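Local coordinates for protein diaminopropionate ammonia-lyase (Escherichia coli, PDB 4D9G) that catalyses, with pyridoxal 5'-phosphate as cofactor, the alpha,beta-elimination of both L- and D-2,3-diaminopropionate to pyruvate and ammonia, at residues T117-N122 with A138-P143; A86-E91 with T196-W201. One frame throughout, in Å; residues are numbered along the deposited sequence.

Contact 1 (T117-N122 with A138-P143)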
# COMPACT_ATOMS: atom_id res chain seq x y z
N THR B 117 29.49 19.66 -3.14
CA THR B 117 28.89 18.72 -2.23
C THR B 117 29.01 17.32 -2.79
O THR B 117 28.95 17.14 -4.02
CB THR B 117 27.38 19.05 -2.03
OG1 THR B 117 27.23 20.43 -1.68
CG2 THR B 117 26.80 18.24 -0.94
N THR B 118 29.21 16.36 -1.89
CA THR B 118 28.91 14.95 -2.15
C THR B 118 27.61 14.56 -1.46
O THR B 118 27.30 15.04 -0.37
CB THR B 118 30.01 14.00 -1.65
OG1 THR B 118 30.48 14.46 -0.37
CG2 THR B 118 31.14 14.00 -2.59
N THR B 119 26.87 13.66 -2.11
CA THR B 119 25.54 13.27 -1.67
C THR B 119 25.21 11.88 -2.18
O THR B 119 25.73 11.45 -3.21
CB THR B 119 24.45 14.25 -2.17
OG1 THR B 119 23.21 13.97 -1.52
CG2 THR B 119 24.24 14.14 -3.67
N ASP B 120 24.34 11.19 -1.44
CA ASP B 120 23.80 9.91 -1.89
C ASP B 120 22.34 10.08 -2.33
O ASP B 120 21.68 9.11 -2.67
CB ASP B 120 23.97 8.81 -0.83
CG ASP B 120 23.26 9.12 0.49
OD1 ASP B 120 23.25 8.22 1.36
OD2 ASP B 120 22.70 10.23 0.68
N GLY B 121 21.87 11.33 -2.33
CA GLY B 121 20.52 11.67 -2.77
C GLY B 121 20.02 13.06 -2.40
O GLY B 121 20.17 14.02 -3.18
N ASN B 122 19.42 13.19 -1.22
CA ASN B 122 18.61 14.37 -0.89
C ASN B 122 19.39 15.65 -0.60
O ASN B 122 19.00 16.73 -1.04
CB ASN B 122 17.67 14.05 0.27
CG ASN B 122 16.76 12.86 -0.03
OD1 ASN B 122 16.18 12.77 -1.12
ND2 ASN B 122 16.62 11.96 0.94
N ALA B 138 26.48 25.14 -8.60
CA ALA B 138 26.58 23.98 -7.75
C ALA B 138 27.25 22.85 -8.51
O ALA B 138 27.01 22.64 -9.70
CB ALA B 138 25.20 23.57 -7.25
N VAL B 139 28.13 22.14 -7.82
CA VAL B 139 28.84 21.00 -8.38
C VAL B 139 28.68 19.87 -7.38
O VAL B 139 29.29 19.89 -6.31
CB VAL B 139 30.34 21.32 -8.64
CG1 VAL B 139 31.07 20.12 -9.21
CG2 VAL B 139 30.48 22.52 -9.57
N ILE B 140 27.85 18.90 -7.72
CA ILE B 140 27.51 17.80 -6.83
C ILE B 140 28.13 16.49 -7.32
O ILE B 140 28.00 16.13 -8.49
CB ILE B 140 25.97 17.66 -6.64
CG1 ILE B 140 25.46 18.65 -5.59
CG2 ILE B 140 25.60 16.28 -6.15
CD1 ILE B 140 25.10 20.01 -6.12
N TYR B 141 28.83 15.81 -6.42
CA TYR B 141 29.41 14.51 -6.71
C TYR B 141 28.57 13.43 -6.04
O TYR B 141 28.11 13.61 -4.91
CB TYR B 141 30.85 14.44 -6.21
CG TYR B 141 31.81 15.38 -6.89
CD1 TYR B 141 31.74 16.76 -6.69
CD2 TYR B 141 32.82 14.90 -7.72
CE1 TYR B 141 32.63 17.62 -7.31
CE2 TYR B 141 33.71 15.75 -8.34
CZ TYR B 141 33.61 17.11 -8.13
OH TYR B 141 34.50 17.96 -8.76
N MSE B 142 28.38 12.31 -6.73
CA MSE B 142 27.70 11.15 -6.14
C MSE B 142 28.60 9.95 -6.27
O MSE B 142 29.37 9.87 -7.23
CB MSE B 142 26.35 10.90 -6.82
CG MSE B 142 25.42 12.08 -6.57
SE MSE B 142 23.60 11.70 -7.19
CE MSE B 142 23.02 10.49 -5.73
N PRO B 143 28.54 9.02 -5.30
CA PRO B 143 29.35 7.80 -5.34
C PRO B 143 28.96 6.83 -6.45
O PRO B 143 27.92 6.99 -7.08
CB PRO B 143 29.10 7.17 -3.96
CG PRO B 143 27.78 7.69 -3.55
CD PRO B 143 27.75 9.10 -4.06
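T117 and T118 pair in parallel register with I140 and Y141, and three backbone hydrogen bonds join the two segments. T117 N donates to V139 O, Y141 N gives T117 O a short, nearly straight bond (2.7 Å, 168° at the hydrogen), and T119 N reaches Y141 O at 3.1 Å.

Apolar contacts lie on both faces. On one, T117 CB meets I140 CG1; on the other, T118 CG2 lies 3.7 Å from Y141 CB. Beyond the paired residues, T119 CG2 touches I140 CG2 at 3.5 Å and M142 CG at 3.7 Å. The selenomethionine chain of M142 bends at chi3 (75°), which brings CE against a face of the D120-G121 peptide.

T119 OG1, anti to N (chi1 -169°), accepts from G121 N in an ST turn and also bonds G124 N. This turn carries D120, the inferred proton acceptor for L-diaminopropionate, whose OD1 bonds G288 N.

The strands belong to the beta-alpha-beta unit 114-118, 122-133, 137-142, with helix 122-133 against T117 and I140, helix 168-182 against T118 and Y141, and helix 148-155 beside T119 and M142. Strand 160-163 flanks the far side of 137-142, where I140 and M142 share backbone hydrogen bonds with I162.

Contact 2 (A86-E91 with T196-W201)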
# COMPACT_ATOMS: atom_id res chain seq x y z
N ALA B 86 21.83 30.31 1.91
CA ALA B 86 21.36 31.68 2.09
C ALA B 86 22.26 32.47 3.06
O ALA B 86 22.69 33.58 2.75
CB ALA B 86 19.92 31.69 2.56
N GLN B 87 22.53 31.87 4.21
CA GLN B 87 23.49 32.38 5.19
C GLN B 87 24.88 32.71 4.61
O GLN B 87 25.42 33.77 4.88
CB GLN B 87 23.65 31.39 6.33
CG GLN B 87 22.47 31.31 7.29
CD GLN B 87 22.45 32.40 8.33
OE1 GLN B 87 21.60 32.38 9.21
NE2 GLN B 87 23.37 33.34 8.25
N LEU B 88 25.44 31.78 3.83
CA LEU B 88 26.72 31.96 3.16
C LEU B 88 26.71 33.13 2.18
O LEU B 88 27.68 33.88 2.10
CB LEU B 88 27.12 30.70 2.39
CG LEU B 88 28.07 29.67 3.00
CD1 LEU B 88 27.76 29.41 4.45
CD2 LEU B 88 27.97 28.37 2.23
N LEU B 89 25.62 33.27 1.44
CA LEU B 89 25.48 34.32 0.45
C LEU B 89 25.32 35.66 1.17
O LEU B 89 25.94 36.65 0.78
CB LEU B 89 24.29 34.02 -0.47
CG LEU B 89 24.21 34.56 -1.90
N CYS B 90 24.50 35.68 2.23
CA CYS B 90 24.28 36.89 3.01
C CYS B 90 25.56 37.37 3.67
O CYS B 90 25.84 38.57 3.70
CB CYS B 90 23.19 36.69 4.05
SG CYS B 90 21.55 36.65 3.32
N GLU B 91 26.34 36.42 4.17
CA GLU B 91 27.64 36.69 4.75
C GLU B 91 28.60 37.30 3.71
O GLU B 91 29.24 38.32 3.97
CB GLU B 91 28.19 35.40 5.34
CG GLU B 91 29.39 35.56 6.26
CD GLU B 91 29.69 34.27 7.01
OE1 GLU B 91 30.09 33.27 6.35
OE2 GLU B 91 29.54 34.26 8.25
N THR B 196 32.51 23.62 11.03
CA THR B 196 31.35 23.50 11.93
C THR B 196 30.26 24.52 11.61
O THR B 196 29.09 24.33 11.96
CB THR B 196 31.73 23.63 13.42
OG1 THR B 196 32.40 24.88 13.65
CG2 THR B 196 32.64 22.46 13.86
N LYS B 197 30.66 25.59 10.93
CA LYS B 197 29.77 26.71 10.64
C LYS B 197 28.57 26.30 9.78
O LYS B 197 27.42 26.45 10.19
CB LYS B 197 30.57 27.81 9.98
CG LYS B 197 29.87 29.15 9.88
CD LYS B 197 30.71 30.06 9.01
CE LYS B 197 30.21 31.48 9.08
NZ LYS B 197 30.72 32.23 10.27
N ILE B 198 28.84 25.78 8.59
CA ILE B 198 27.79 25.34 7.66
C ILE B 198 26.91 24.22 8.26
O ILE B 198 25.69 24.33 8.26
CB ILE B 198 28.36 24.98 6.27
CG1 ILE B 198 29.07 26.20 5.67
CG2 ILE B 198 27.26 24.47 5.34
CD1 ILE B 198 29.96 25.90 4.50
N PRO B 199 27.53 23.15 8.81
CA PRO B 199 26.69 22.10 9.41
C PRO B 199 25.76 22.60 10.52
O PRO B 199 24.67 22.07 10.67
CB PRO B 199 27.70 21.11 9.99
CG PRO B 199 28.97 21.39 9.29
CD PRO B 199 28.96 22.82 8.89
N THR B 200 26.19 23.61 11.28
CA THR B 200 25.34 24.23 12.32
C THR B 200 24.07 24.85 11.73
O THR B 200 22.98 24.63 12.23
CB THR B 200 26.14 25.28 13.14
OG1 THR B 200 27.18 24.62 13.86
CG2 THR B 200 25.25 26.05 14.11
N TRP B 201 24.24 25.64 10.68
CA TRP B 201 23.11 26.25 9.98
C TRP B 201 22.15 25.23 9.45
O TRP B 201 20.94 25.37 9.58
CB TRP B 201 23.60 27.14 8.84
CG TRP B 201 24.08 28.48 9.30
CD1 TRP B 201 23.59 29.24 10.36
CD2 TRP B 201 25.13 29.31 8.69
NE1 TRP B 201 24.26 30.43 10.46
CE2 TRP B 201 25.19 30.53 9.49
CE3 TRP B 201 26.00 29.15 7.61
CZ2 TRP B 201 26.09 31.55 9.19
CZ3 TRP B 201 26.90 30.19 7.33
CH2 TRP B 201 26.94 31.36 8.10
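W201 stacks its indole against Q87, whose side chain folds over one ring face. Q87 CB stands 3.3 Å from the centroid of the six-membered ring, almost straight over the face, a CH-pi contact. The glutamine bends at chi2 (-81°), and this turn lays its amide along the same face, the two planes 8° apart; Q87 CD comes within 3.4 Å of W201 NE1, and Q87 NE2 sits 3.4 Å from W201 CZ2. On the opposite face lies the carbonyl oxygen K197 O, offset toward the rim, and the indole is thus held between the glutamine and its own helix backbone.

L88 is the second large contributor. L88 CD1 meets I198 CG1 at 3.7 Å, the two side chains crossing at about a right angle, and I198 CD1 lies near L88 CD2. E185, from strand 185-186, touches both L88 and I198.

At the outer margin E91 and K197 approach from opposite directions. E91 OE2 forms a salt bridge with K197 NZ (3.1 Å) and also lies in the indole plane, 3.9 Å from W201 CH2.

A serine in place of W201 would probably open a gap between the helices and leave the Q87 side chain without the surface that holds its amide flat.

The axes of 86-91 and 197-201 come within 10.9 Å of each other, their directions 127° apart, a spacing bridged mainly by the broad indole. Amide-on-indole stacking, a CH-pi contact and apolar packing therefore make up most of this junction, with one charged pair toward solvent that is likely to add modest electrostatic attraction.

Overall arrangement
Contact 1 is nested within the chain loop that contact 2 closes: helix 81-92 comes first, then strands 114-118 and 137-142, and finally helix 197-220. The two centres are 18 Å apart and the nearest atoms about 8 Å, without touching. Contact 1 lies in the four-stranded parallel sheet, whereas contact 2 joins two helices; strand 185-186, at one edge of that sheet beside strand 114-118, also touches the helix pair through E185. All four segments belong to the pyridoxal-phosphate-dependent enzyme region of the chain. Contact 1 carries a turn to the active site, while contact 2 lies away from it.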